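2,5-dihydroxypyridine 5,6-dioxygenase (PDB 7CN3) uses Fe(II) and dioxygen to cleave the ring of 2,5-dihydroxypyridine between carbons 5 and 6, giving N-formylmaleamate in aerobic nicotinate degradation. Local coordinates at residues 300-305 with 316-321; 197-202 with 264-269; 122-127 with 286-291; 28-33 with 101-106. One frame throughout, in Å; residues are numbered along the deposited sequence.

Interaction 1: residues 300-305 with 316-321; sequences LFSTGP and PCHLDI. With FE2 (Fe (II) ion), chain L; G6C (5-oxidanyl-1H-pyridin-2-one), chain M.
Phe301 and Ile321 face each other as a hydrogen-bonded pair of two antiparallel strands, 300-303 and 319-321. Ile321 N reaches Phe301 O at 2.9 Å, and Phe301 N answers with a longer bond to Ile321 O. Leu319 O takes two donors: Thr303 N at 3.0 Å, in the carbonyl plane, and Ser302 OG at 2.8 Å, from above it. At the backbone angles of Gly304 a CB would be jammed against Thr303 O, and it would strike Cys317 O as well.

On the apolar face, Ile321 CB rides over the aromatic ring, offset toward its rim and 4.0 Å from the Phe301 centroid, while Ile321 CG2 meets Phe301 CE1. Losing the ring to an alanine here would probably open a gap between Ile321 and Leu208.

Metal binding occupies the opposite face, where alternation places Ser302 beside Asp320. Ser302 OG, anti to the backbone N (chi1 176°), turns to the iron(II) ion and binds it at 2.2 Å; His318 NE2 and Asp320 OD1 bind it at 2.3 Å each. Asp320 OD2 forms a salt bridge with Arg293, which, with OD1 on the iron, probably limits the carboxylate's rotation. His265 and water 2 add to these ligands; water 3 is doubtful, being too close to the pyridinone oxygen for both to be present, and marks a site that substrate or dioxygen could probably take over.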
loop_
_atom_site.group_PDB
_atom_site.type_symbol
_atom_site.label_atom_id
_atom_site.label_comp_id
_atom_site.label_asym_id
_atom_site.label_seq_id
_atom_site.Cartn_x
_atom_site.Cartn_y
_atom_site.Cartn_z
ATOM N N LEU C 300 -2.763 34.859 -23.423
ATOM C CA LEU C 300 -2.610 34.534 -22.007
ATOM C C LEU C 300 -1.944 35.710 -21.302
ATOM O O LEU C 300 -0.808 36.079 -21.628
ATOM C CB LEU C 300 -1.780 33.256 -21.830
ATOM C CG LEU C 300 -1.499 32.701 -20.431
ATOM C CD1 LEU C 300 -2.836 32.381 -19.728
ATOM C CD2 LEU C 300 -0.566 31.450 -20.494
ATOM N N PHE C 301 -2.643 36.306 -20.351
ATOM C CA PHE C 301 -1.981 37.222 -19.427
ATOM C C PHE C 301 -2.143 36.702 -18.004
ATOM O O PHE C 301 -2.877 35.745 -17.735
ATOM C CB PHE C 301 -2.516 38.647 -19.534
ATOM C CG PHE C 301 -3.926 38.798 -19.080
ATOM C CD1 PHE C 301 -4.970 38.344 -19.865
ATOM C CD2 PHE C 301 -4.206 39.391 -17.865
ATOM C CE1 PHE C 301 -6.277 38.491 -19.444
ATOM C CE2 PHE C 301 -5.502 39.544 -17.435
ATOM C CZ PHE C 301 -6.540 39.092 -18.222
ATOM N N SER C 302 -1.443 37.357 -17.090
ATOM C CA SER C 302 -1.292 36.823 -15.757
ATOM C C SER C 302 -1.175 37.992 -14.802
ATOM O O SER C 302 -0.853 39.110 -15.206
ATOM C CB SER C 302 -0.058 35.896 -15.686
ATOM O OG SER C 302 0.148 35.437 -14.363
ATOM N N THR C 303 -1.424 37.721 -13.524
ATOM C CA THR C 303 -1.384 38.750 -12.495
ATOM C C THR C 303 -0.457 38.345 -11.352
ATOM O O THR C 303 -0.232 37.164 -11.091
ATOM C CB THR C 303 -2.769 38.992 -11.922
ATOM O OG1 THR C 303 -3.233 37.752 -11.385
ATOM C CG2 THR C 303 -3.729 39.469 -13.005
ATOM N N GLY C 304 0.042 39.346 -10.634
ATOM C CA GLY C 304 0.729 39.099 -9.395
ATOM C C GLY C 304 2.240 39.195 -9.491
ATOM O O GLY C 304 2.805 40.261 -9.772
ATOM N N PRO C 305 2.922 38.074 -9.251
ATOM C CA PRO C 305 4.380 38.114 -9.068
ATOM C C PRO C 305 5.147 38.201 -10.376
ATOM O O PRO C 305 4.779 37.613 -11.394
ATOM C CB PRO C 305 4.676 36.791 -8.353
ATOM C CG PRO C 305 3.604 35.862 -8.870
ATOM C CD PRO C 305 2.369 36.731 -8.993
ATOM N N PRO C 316 1.970 36.421 -3.315
ATOM C CA PRO C 316 1.591 35.028 -3.581
ATOM C C PRO C 316 0.410 34.852 -4.518
ATOM O O PRO C 316 0.322 33.827 -5.200
ATOM C CB PRO C 316 1.262 34.485 -2.182
ATOM C CG PRO C 316 0.893 35.679 -1.401
ATOM C CD PRO C 316 1.719 36.800 -1.914
ATOM N N CYS C 317 -0.522 35.802 -4.553
ATOM C CA CYS C 317 -1.735 35.612 -5.343
ATOM C C CYS C 317 -1.421 35.675 -6.823
ATOM O O CYS C 317 -0.951 36.695 -7.326
ATOM C CB CYS C 317 -2.792 36.657 -5.011
ATOM S SG CYS C 317 -4.220 36.547 -6.134
ATOM N N HIS C 318 -1.751 34.616 -7.534
ATOM C CA HIS C 318 -1.320 34.505 -8.908
ATOM C C HIS C 318 -2.409 33.899 -9.792
ATOM O O HIS C 318 -2.893 32.797 -9.508
ATOM C CB HIS C 318 -0.074 33.648 -8.956
ATOM C CG HIS C 318 0.343 33.373 -10.338
ATOM N ND1 HIS C 318 0.126 32.163 -10.957
ATOM C CD2 HIS C 318 0.855 34.200 -11.269
ATOM C CE1 HIS C 318 0.550 32.243 -12.200
ATOM N NE2 HIS C 318 0.993 33.470 -12.409
ATOM N N LEU C 319 -2.773 34.601 -10.875
ATOM C CA LEU C 319 -3.835 34.168 -11.781
ATOM C C LEU C 319 -3.323 34.075 -13.215
ATOM O O LEU C 319 -2.561 34.940 -13.665
ATOM C CB LEU C 319 -5.043 35.118 -11.743
ATOM C CG LEU C 319 -5.639 35.517 -10.385
ATOM C CD1 LEU C 319 -6.696 36.601 -10.556
ATOM C CD2 LEU C 319 -6.188 34.301 -9.639
ATOM N N ASP C 320 -3.752 33.015 -13.924
ATOM C CA ASP C 320 -3.505 32.820 -15.357
ATOM C C ASP C 320 -4.831 32.888 -16.092
ATOM O O ASP C 320 -5.728 32.097 -15.801
ATOM C CB ASP C 320 -2.845 31.471 -15.640
ATOM C CG ASP C 320 -1.332 31.489 -15.401
ATOM O OD1 ASP C 320 -0.670 32.473 -15.781
ATOM O OD2 ASP C 320 -0.779 30.524 -14.824
ATOM N N ILE C 321 -4.957 33.824 -17.035
ATOM C CA ILE C 321 -6.232 34.085 -17.707
ATOM C C ILE C 321 -6.073 33.986 -19.225
ATOM O O ILE C 321 -5.536 34.917 -19.849
ATOM C CB ILE C 321 -6.778 35.464 -17.300
ATOM C CG1 ILE C 321 -6.987 35.514 -15.776
ATOM C CG2 ILE C 321 -8.089 35.762 -18.031
ATOM C CD1 ILE C 321 -7.323 36.912 -15.192
HETATM FE FE FE2 L . 1.131 33.456 -14.697
HETATM O OB G6C M . 2.325 30.079 -14.549
HETATM C CG G6C M . 2.667 29.003 -15.310
HETATM C CD1 G6C M . 3.389 29.236 -16.475
HETATM C CD2 G6C M . 2.292 27.717 -14.929
HETATM N NE1 G6C M . 3.740 28.202 -17.239
HETATM C CE2 G6C M . 2.663 26.662 -15.746
HETATM C CZ G6C M . 3.398 26.938 -16.901
HETATM O OH G6C M . 3.798 25.925 -17.716
HETATM O O HOH W 1 -2.570 38.043 -8.767
HETATM O O HOH W 2 2.709 34.327 -13.258
HETATM O O HOH W 3 1.327 31.342 -15.427
#

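Interaction 2: residues 197-202 with 264-269; sequences TWPNED and SHIGWG. With FE2 (Fe (II) ion), chain L.
Thr197 and Ile266 make a short antiparallel bridge, buried in the fold where the end of strand 194-197 meets strand 263-269. Two backbone bonds define it: Ile266 N to Thr197 O at 2.8 Å and Thr197 N to Ile266 O at 3.0 Å. Both side chains lie on one face of the sheet, and Thr197 OG1 goes on to Pro173 O. Strand 263-269 is central in a five-stranded antiparallel sheet, flanked by 194-197 and 299-303, and carries a metal ligand on a backbone hydrogen-bonded on both sides. That ligand is His265, whose NE2 binds the iron(II) ion at 2.3 Å. Its CG stands between its own backbone N and carbonyl carbon (chi1 67°), which sends the imidazole to the metal while CB stays behind against Trp198. There CB sits over the indole, 3.9 Å from the centroid of the Trp198 five-membered ring, in a CH-pi contact. Replacing the indole with an alanine here would probably uncover His265 CB and let the iron-binding imidazole shift more easily. Next in sequence, Pro199 brings CD to 3.1 Å from Ser264 O and 4.2 Å from Ile266 CD1. Ser264 OG is hydrogen-bonded to Ser302 OG, a second-shell contact to another iron ligand.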
loop_
_atom_site.group_PDB
_atom_site.type_symbol
_atom_site.label_atom_id
_atom_site.label_comp_id
_atom_site.label_asym_id
_atom_site.label_seq_id
_atom_site.Cartn_x
_atom_site.Cartn_y
_atom_site.Cartn_z
ATOM N N THR C 197 6.406 36.998 -22.465
ATOM C CA THR C 197 7.351 37.909 -21.836
ATOM C C THR C 197 6.577 38.692 -20.771
ATOM O O THR C 197 5.430 38.370 -20.458
ATOM C CB THR C 197 8.031 38.817 -22.878
ATOM O OG1 THR C 197 9.037 39.619 -22.239
ATOM C CG2 THR C 197 7.031 39.740 -23.531
ATOM N N TRP C 198 7.199 39.737 -20.216
ATOM C CA TRP C 198 6.579 40.645 -19.257
ATOM C C TRP C 198 6.586 42.053 -19.825
ATOM O O TRP C 198 7.499 42.403 -20.567
ATOM C CB TRP C 198 7.319 40.657 -17.906
ATOM C CG TRP C 198 7.121 39.429 -17.096
ATOM C CD1 TRP C 198 6.361 39.301 -15.964
ATOM C CD2 TRP C 198 7.679 38.135 -17.350
ATOM N NE1 TRP C 198 6.423 38.016 -15.496
ATOM C CE2 TRP C 198 7.227 37.278 -16.330
ATOM C CE3 TRP C 198 8.534 37.623 -18.330
ATOM C CZ2 TRP C 198 7.588 35.930 -16.271
ATOM C CZ3 TRP C 198 8.892 36.291 -18.267
ATOM C CH2 TRP C 198 8.419 35.458 -17.246
ATOM N N PRO C 199 5.586 42.876 -19.506
ATOM C CA PRO C 199 5.624 44.286 -19.917
ATOM C C PRO C 199 6.648 45.070 -19.113
ATOM O O PRO C 199 6.992 44.711 -17.985
ATOM C CB PRO C 199 4.208 44.782 -19.611
ATOM C CG PRO C 199 3.844 43.954 -18.369
ATOM C CD PRO C 199 4.414 42.577 -18.663
ATOM N N ASN C 200 7.123 46.173 -19.703
ATOM C CA ASN C 200 7.975 47.095 -18.959
ATOM C C ASN C 200 7.270 47.523 -17.675
ATOM O O ASN C 200 6.037 47.609 -17.619
ATOM C CB ASN C 200 8.326 48.330 -19.799
ATOM C CG ASN C 200 9.133 47.993 -21.054
ATOM O OD1 ASN C 200 9.621 46.877 -21.225
ATOM N ND2 ASN C 200 9.252 48.961 -21.944
ATOM N N GLU C 201 8.061 47.795 -16.638
ATOM C CA GLU C 201 7.498 48.082 -15.324
ATOM C C GLU C 201 6.556 49.278 -15.377
ATOM O O GLU C 201 6.814 50.275 -16.057
ATOM C CB GLU C 201 8.612 48.336 -14.297
ATOM C CG GLU C 201 9.195 47.066 -13.671
ATOM C CD GLU C 201 8.154 46.152 -13.027
ATOM O OE1 GLU C 201 7.495 46.588 -12.055
ATOM O OE2 GLU C 201 8.007 44.991 -13.477
ATOM N N ASP C 202 5.435 49.152 -14.677
ATOM C CA ASP C 202 4.497 50.251 -14.495
ATOM C C ASP C 202 4.017 50.826 -15.824
ATOM O O ASP C 202 3.757 52.021 -15.931
ATOM C CB ASP C 202 5.112 51.341 -13.617
ATOM C CG ASP C 202 5.780 50.770 -12.373
ATOM O OD1 ASP C 202 5.098 50.076 -11.588
ATOM O OD2 ASP C 202 6.999 50.974 -12.202
ATOM N N SER C 264 1.442 40.509 -14.887
ATOM C CA SER C 264 2.719 39.819 -14.998
ATOM C C SER C 264 2.924 39.350 -16.447
ATOM O O SER C 264 2.967 40.194 -17.349
ATOM C CB SER C 264 2.814 38.698 -13.957
ATOM O OG SER C 264 2.155 37.523 -14.348
ATOM N N HIS C 265 3.058 38.056 -16.716
ATOM C CA HIS C 265 3.481 37.662 -18.060
ATOM C C HIS C 265 2.318 37.689 -19.057
ATOM O O HIS C 265 1.159 37.480 -18.701
ATOM C CB HIS C 265 4.160 36.291 -18.040
ATOM C CG HIS C 265 3.251 35.159 -17.699
ATOM N ND1 HIS C 265 2.421 34.570 -18.630
ATOM C CD2 HIS C 265 3.059 34.482 -16.539
ATOM C CE1 HIS C 265 1.734 33.598 -18.053
ATOM N NE2 HIS C 265 2.120 33.508 -16.793
ATOM N N ILE C 266 2.656 37.966 -20.323
ATOM C CA ILE C 266 1.712 38.114 -21.432
ATOM C C ILE C 266 2.284 37.382 -22.645
ATOM O O ILE C 266 3.494 37.411 -22.878
ATOM C CB ILE C 266 1.477 39.603 -21.769
ATOM C CG1 ILE C 266 2.830 40.303 -21.964
ATOM C CG2 ILE C 266 0.656 40.317 -20.686
ATOM C CD1 ILE C 266 2.725 41.744 -22.437
ATOM N N GLY C 267 1.430 36.725 -23.420
ATOM C CA GLY C 267 1.917 35.958 -24.556
ATOM C C GLY C 267 0.780 35.234 -25.248
ATOM O O GLY C 267 -0.397 35.525 -25.013
ATOM N N TRP C 268 1.123 34.270 -26.106
ATOM C CA TRP C 268 0.058 33.579 -26.830
ATOM C C TRP C 268 0.366 32.092 -26.966
ATOM O O TRP C 268 1.508 31.645 -26.796
ATOM C CB TRP C 268 -0.201 34.222 -28.220
ATOM C CG TRP C 268 0.896 34.126 -29.223
ATOM C CD1 TRP C 268 0.981 33.237 -30.254
ATOM C CD2 TRP C 268 2.039 34.991 -29.344
ATOM N NE1 TRP C 268 2.121 33.475 -30.999
ATOM C CE2 TRP C 268 2.786 34.544 -30.464
ATOM C CE3 TRP C 268 2.514 36.081 -28.606
ATOM C CZ2 TRP C 268 3.993 35.154 -30.861
ATOM C CZ3 TRP C 268 3.710 36.677 -28.996
ATOM C CH2 TRP C 268 4.434 36.217 -30.116
ATOM N N GLY C 269 -0.682 31.329 -27.271
ATOM C CA GLY C 269 -0.619 29.869 -27.286
ATOM C C GLY C 269 -0.312 29.307 -28.663
ATOM O O GLY C 269 -0.797 29.812 -29.681
HETATM FE FE FE2 L . 1.131 33.456 -14.697
HETATM O O HOH W 2 2.709 34.327 -13.258
HETATM O O HOH W 3 1.327 31.342 -15.427
#

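Interaction 3: residues 122-127 with 286-291; sequences AVEPPE and DGMCMD. With G6C (5-oxidanyl-1H-pyridin-2-one), chain M.
Glu124 OE1 is gripped by three donors: Met290 N at 3.1 Å, in a virtually straight bond (178°) that comes from above the carboxylate plane, and waters 4 and 5. The other oxygen, Glu124 OE2, takes Met288 N at 2.8 Å on its syn side, tilted 20° from the carboxylate plane. A side chain bent at chi2 (-75°) folds the carboxylate back to reach both amides, and a glutamate suits the place because it has two acceptors for a turn with several N-H groups. Its negative charge also faces the first turn of helix 290-294, probably a favourable match with the helix dipole. Gly287 belongs beneath it, since a CB there would collide with Glu124 OE2. Pro125 CG rests on Asp286 O at 3.4 Å. On the apolar side, Val123 CG2 and the terminal methyl, CE, of Met288 touch at 3.5 Å, the two side chains crossing at about a right angle. Met288 passes its SD by the pyridinone, 3.9 Å from CE2, and Met290 ends on it with CE, 3.2 Å from its OH. The contact thus ties the loop between strand 118-121 and helix 126-131 to the start of helix 290-294, while Val123, Met288 and Met290 all pack on His189 of strand 187-189.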
loop_
_atom_site.group_PDB
_atom_site.type_symbol
_atom_site.label_atom_id
_atom_site.label_comp_id
_atom_site.label_asym_id
_atom_site.label_seq_id
_atom_site.Cartn_x
_atom_site.Cartn_y
_atom_site.Cartn_z
ATOM N N ALA C 122 6.968 18.302 -14.453
ATOM C CA ALA C 122 6.106 17.230 -14.971
ATOM C C ALA C 122 5.124 16.821 -13.873
ATOM O O ALA C 122 5.470 15.997 -13.016
ATOM C CB ALA C 122 6.948 16.048 -15.439
ATOM N N VAL C 123 3.908 17.389 -13.909
ATOM C CA VAL C 123 2.964 17.288 -12.789
ATOM C C VAL C 123 1.554 16.971 -13.268
ATOM O O VAL C 123 0.709 16.581 -12.461
ATOM C CB VAL C 123 2.931 18.575 -11.932
ATOM C CG1 VAL C 123 4.203 18.724 -11.116
ATOM C CG2 VAL C 123 2.668 19.834 -12.810
ATOM N N GLU C 124 1.282 17.136 -14.570
ATOM C CA GLU C 124 -0.061 16.872 -15.100
ATOM C C GLU C 124 -0.356 15.363 -15.140
ATOM O O GLU C 124 0.564 14.547 -15.145
ATOM C CB GLU C 124 -0.197 17.470 -16.502
ATOM C CG GLU C 124 -0.305 19.004 -16.519
ATOM C CD GLU C 124 -1.683 19.531 -16.064
ATOM O OE1 GLU C 124 -2.533 19.816 -16.945
ATOM O OE2 GLU C 124 -1.900 19.686 -14.839
ATOM N N PRO C 125 -1.629 14.966 -15.193
ATOM C CA PRO C 125 -1.944 13.531 -15.201
ATOM C C PRO C 125 -1.306 12.839 -16.395
ATOM O O PRO C 125 -1.141 13.442 -17.472
ATOM C CB PRO C 125 -3.476 13.497 -15.295
ATOM C CG PRO C 125 -3.944 14.833 -14.917
ATOM C CD PRO C 125 -2.840 15.811 -15.159
ATOM N N PRO C 126 -0.944 11.563 -16.241
ATOM C CA PRO C 126 -0.329 10.815 -17.352
ATOM C C PRO C 126 -1.049 10.893 -18.690
ATOM O O PRO C 126 -0.373 10.964 -19.725
ATOM C CB PRO C 126 -0.308 9.378 -16.804
ATOM C CG PRO C 126 -0.007 9.605 -15.309
ATOM C CD PRO C 126 -0.838 10.839 -14.956
ATOM N N GLU C 127 -2.385 10.848 -18.710
ATOM C CA GLU C 127 -3.111 10.900 -19.975
ATOM C C GLU C 127 -2.962 12.262 -20.647
ATOM O O GLU C 127 -2.965 12.355 -21.881
ATOM C CB GLU C 127 -4.589 10.580 -19.745
ATOM C CG GLU C 127 -4.881 9.124 -19.227
ATOM C CD GLU C 127 -4.319 8.833 -17.806
ATOM O OE1 GLU C 127 -4.228 9.772 -16.972
ATOM O OE2 GLU C 127 -3.953 7.663 -17.536
ATOM N N ASP C 286 -7.445 17.470 -10.556
ATOM C CA ASP C 286 -6.697 16.655 -11.513
ATOM C C ASP C 286 -5.316 17.233 -11.792
ATOM O O ASP C 286 -4.353 16.484 -11.974
ATOM C CB ASP C 286 -7.475 16.509 -12.824
ATOM C CG ASP C 286 -8.721 15.631 -12.677
ATOM O OD1 ASP C 286 -8.912 15.052 -11.585
ATOM O OD2 ASP C 286 -9.509 15.529 -13.642
ATOM N N GLY C 287 -5.204 18.555 -11.862
ATOM C CA GLY C 287 -3.937 19.189 -12.186
ATOM C C GLY C 287 -4.139 20.689 -12.300
ATOM O O GLY C 287 -5.160 21.224 -11.854
ATOM N N MET C 288 -3.191 21.351 -12.957
ATOM C CA MET C 288 -3.291 22.803 -13.097
ATOM C C MET C 288 -3.936 23.248 -14.408
ATOM O O MET C 288 -4.075 24.455 -14.629
ATOM C CB MET C 288 -1.900 23.440 -12.962
ATOM C CG MET C 288 -0.972 23.106 -14.093
ATOM S SD MET C 288 0.642 23.909 -13.867
ATOM C CE MET C 288 1.221 23.051 -12.425
ATOM N N CYS C 289 -4.316 22.315 -15.283
ATOM C CA CYS C 289 -4.964 22.614 -16.562
ATOM C C CYS C 289 -4.029 23.389 -17.508
ATOM O O CYS C 289 -4.234 24.573 -17.822
ATOM C CB CYS C 289 -6.264 23.398 -16.348
ATOM S SG CYS C 289 -7.197 23.472 -17.864
ATOM N N MET C 290 -2.993 22.685 -17.983
ATOM C CA MET C 290 -2.083 23.286 -18.968
ATOM C C MET C 290 -2.739 23.467 -20.345
ATOM O O MET C 290 -2.274 24.298 -21.135
ATOM C CB MET C 290 -0.798 22.460 -19.078
ATOM C CG MET C 290 0.077 22.623 -17.858
ATOM S SD MET C 290 0.579 24.350 -17.613
ATOM C CE MET C 290 1.251 24.733 -19.213
ATOM N N ASP C 291 -3.823 22.734 -20.635
ATOM C CA ASP C 291 -4.572 22.951 -21.874
ATOM C C ASP C 291 -5.026 24.396 -21.983
ATOM O O ASP C 291 -4.887 25.037 -23.033
ATOM C CB ASP C 291 -5.814 22.059 -21.910
ATOM C CG ASP C 291 -5.536 20.673 -22.423
ATOM O OD1 ASP C 291 -5.606 20.465 -23.654
ATOM O OD2 ASP C 291 -5.311 19.783 -21.574
HETATM O OB G6C M . 2.325 30.079 -14.549
HETATM C CG G6C M . 2.667 29.003 -15.310
HETATM C CD1 G6C M . 3.389 29.236 -16.475
HETATM C CD2 G6C M . 2.292 27.717 -14.929
HETATM N NE1 G6C M . 3.740 28.202 -17.239
HETATM C CE2 G6C M . 2.663 26.662 -15.746
HETATM C CZ G6C M . 3.398 26.938 -16.901
HETATM O OH G6C M . 3.798 25.925 -17.716
HETATM O O HOH W 4 -4.932 20.207 -18.913
HETATM O O HOH W 5 -5.039 19.369 -15.249
#

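Interaction 4: residues 28-33 with 101-106; sequences AVLKSH and MMLLHS. With G6C (5-oxidanyl-1H-pyridin-2-one), chain M.
Leu30, near the end of strand 26-31, is the first residue to meet the loop 101-106, and it does so with both parts of a branched side chain. Its CG, set anti to the backbone N (chi1 171°), lies with CD1 against Met101, 3.8 Å from Met101 CG, while CD2 reaches across at about a right angle to Leu103 CD1, 3.6 Å away. Branched leucines and a pliant methionine fill such an interior without polar demands. Lys31 follows with its side chain turned the other way, to a salt bridge with Glu58 of a neighbouring subunit; its carbonyl O remains beside Met101 SD. Ser32 then brings CB to 3.6 Å from Met101 CE, the methionine being bent at chi3 to meet it, and spends its OG on Leu59 O.

The loop is held from within. Asp99 accepts the amides of Met101, Met102 and Leu103, and Ser106 OG bonds Leu103 O at 2.6 Å just before helix 107-114. At the loop's far end His105 NE2 donates to OB of the pyridinone at 2.9 Å and 162°, while Glu308 holds ND1. Leu104 CG covers the centre of one imidazole face, and its CD2 touches the pyridinone. Strands 26-31 and 96-99 are parallel neighbours in a sheet of order 2-1-3-4-5, and binding loops at the C-terminal ends of such strands, beside the topological switch point, are characteristic of doubly wound alpha/beta folds.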
loop_
_atom_site.group_PDB
_atom_site.type_symbol
_atom_site.label_atom_id
_atom_site.label_comp_id
_atom_site.label_asym_id
_atom_site.label_seq_id
_atom_site.Cartn_x
_atom_site.Cartn_y
_atom_site.Cartn_z
ATOM N N ALA C 28 18.087 14.376 -11.024
ATOM C CA ALA C 28 17.462 14.388 -9.712
ATOM C C ALA C 28 15.952 14.470 -9.910
ATOM O O ALA C 28 15.455 15.387 -10.574
ATOM C CB ALA C 28 17.958 15.566 -8.869
ATOM N N VAL C 29 15.224 13.518 -9.339
ATOM C CA VAL C 29 13.767 13.538 -9.380
ATOM C C VAL C 29 13.299 14.145 -8.065
ATOM O O VAL C 29 13.474 13.549 -6.999
ATOM C CB VAL C 29 13.189 12.134 -9.617
ATOM C CG1 VAL C 29 11.671 12.162 -9.612
ATOM C CG2 VAL C 29 13.714 11.582 -10.955
ATOM N N LEU C 30 12.711 15.339 -8.138
ATOM C CA LEU C 30 12.288 16.077 -6.961
ATOM C C LEU C 30 10.822 15.789 -6.680
ATOM O O LEU C 30 9.988 15.854 -7.588
ATOM C CB LEU C 30 12.507 17.576 -7.167
ATOM C CG LEU C 30 11.928 18.495 -6.112
ATOM C CD1 LEU C 30 12.621 18.263 -4.758
ATOM C CD2 LEU C 30 12.078 19.953 -6.628
ATOM N N LYS C 31 10.510 15.482 -5.420
ATOM C CA LYS C 31 9.163 15.042 -5.075
ATOM C C LYS C 31 8.830 15.443 -3.646
ATOM O O LYS C 31 9.710 15.780 -2.849
ATOM C CB LYS C 31 9.009 13.512 -5.260
ATOM C CG LYS C 31 9.452 12.650 -4.064
ATOM C CD LYS C 31 9.860 11.241 -4.537
ATOM C CE LYS C 31 9.868 10.209 -3.424
ATOM N NZ LYS C 31 10.696 9.026 -3.804
ATOM N N SER C 32 7.536 15.435 -3.349
ATOM C CA SER C 32 7.020 15.512 -1.992
ATOM C C SER C 32 5.903 14.476 -1.873
ATOM O O SER C 32 5.635 13.733 -2.814
ATOM C CB SER C 32 6.540 16.924 -1.659
ATOM O OG SER C 32 6.133 17.018 -0.302
ATOM N N HIS C 33 5.223 14.434 -0.720
ATOM C CA HIS C 33 4.305 13.323 -0.467
ATOM C C HIS C 33 3.138 13.304 -1.449
ATOM O O HIS C 33 2.586 12.239 -1.732
ATOM C CB HIS C 33 3.780 13.379 0.973
ATOM C CG HIS C 33 2.660 14.357 1.178
ATOM N ND1 HIS C 33 2.839 15.567 1.812
ATOM C CD2 HIS C 33 1.346 14.295 0.853
ATOM C CE1 HIS C 33 1.691 16.219 1.852
ATOM N NE2 HIS C 33 0.768 15.470 1.275
ATOM N N MET C 101 6.940 18.419 -8.060
ATOM C CA MET C 101 6.273 19.111 -6.964
ATOM C C MET C 101 6.009 20.588 -7.225
ATOM O O MET C 101 5.145 21.154 -6.547
ATOM C CB MET C 101 7.057 18.940 -5.649
ATOM C CG MET C 101 8.385 19.649 -5.540
ATOM S SD MET C 101 9.021 19.499 -3.849
ATOM C CE MET C 101 7.618 20.064 -2.942
ATOM N N MET C 102 6.714 21.216 -8.175
ATOM C CA MET C 102 6.467 22.543 -8.747
ATOM C C MET C 102 7.152 23.673 -7.977
ATOM O O MET C 102 6.613 24.195 -6.997
ATOM C CB MET C 102 4.968 22.826 -8.868
ATOM C CG MET C 102 4.609 23.882 -9.902
ATOM S SD MET C 102 4.408 25.500 -9.169
ATOM C CE MET C 102 3.475 26.300 -10.456
ATOM N N LEU C 103 8.321 24.087 -8.467
ATOM C CA LEU C 103 9.093 25.192 -7.922
ATOM C C LEU C 103 8.967 26.481 -8.736
ATOM O O LEU C 103 9.488 27.523 -8.304
ATOM C CB LEU C 103 10.580 24.801 -7.844
ATOM C CG LEU C 103 11.074 23.638 -6.966
ATOM C CD1 LEU C 103 12.569 23.444 -7.158
ATOM C CD2 LEU C 103 10.788 23.919 -5.510
ATOM N N LEU C 104 8.317 26.438 -9.902
ATOM C CA LEU C 104 8.212 27.626 -10.746
ATOM C C LEU C 104 7.602 28.793 -9.969
ATOM O O LEU C 104 6.744 28.601 -9.101
ATOM C CB LEU C 104 7.374 27.328 -11.999
ATOM C CG LEU C 104 6.979 28.520 -12.891
ATOM C CD1 LEU C 104 8.141 29.021 -13.780
ATOM C CD2 LEU C 104 5.728 28.195 -13.725
ATOM N N HIS C 105 8.072 30.003 -10.291
ATOM C CA HIS C 105 7.682 31.273 -9.677
ATOM C C HIS C 105 8.348 31.481 -8.324
ATOM O O HIS C 105 7.827 32.241 -7.499
ATOM C CB HIS C 105 6.159 31.433 -9.509
ATOM C CG HIS C 105 5.392 31.425 -10.798
ATOM N ND1 HIS C 105 5.626 32.327 -11.813
ATOM C CD2 HIS C 105 4.381 30.631 -11.226
ATOM C CE1 HIS C 105 4.806 32.080 -12.819
ATOM N NE2 HIS C 105 4.032 31.061 -12.484
ATOM N N SER C 106 9.478 30.825 -8.066
ATOM C CA SER C 106 10.175 30.952 -6.797
ATOM C C SER C 106 11.626 31.329 -7.050
ATOM O O SER C 106 12.213 30.901 -8.049
ATOM C CB SER C 106 10.112 29.644 -5.986
ATOM O OG SER C 106 11.010 28.664 -6.495
HETATM O OB G6C M . 2.325 30.079 -14.549
HETATM C CG G6C M . 2.667 29.003 -15.310
HETATM C CD1 G6C M . 3.389 29.236 -16.475
HETATM C CD2 G6C M . 2.292 27.717 -14.929
HETATM N NE1 G6C M . 3.740 28.202 -17.239
HETATM C CE2 G6C M . 2.663 26.662 -15.746
HETATM C CZ G6C M . 3.398 26.938 -16.901
HETATM O OH G6C M . 3.798 25.925 -17.716
#

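How the interactions relate
Interactions 1 and 2 share one antiparallel sheet: strands 299-303 and 263-269 are neighbours, probably hydrogen-bonded through Ser302 O and Ser264 N, and both contacts are buried and feed the same iron ion. Their chemistry is backbone pairing plus metal ligation. Interaction 4 joins a strand of the parallel sheet to a loop, and interaction 3 joins the loop after strand 118-121 of that sheet to the start of helix 290-294; they touch at Val123 and Met101. Interaction 4 is buried and apolar, with no hydrogen bond across its segments, whereas interaction 3 is only partly buried and relies on a carboxylate with waters. Interactions 1, 3 and 4 all reach the pyridinone, and His105 packs directly on the iron ligand His318.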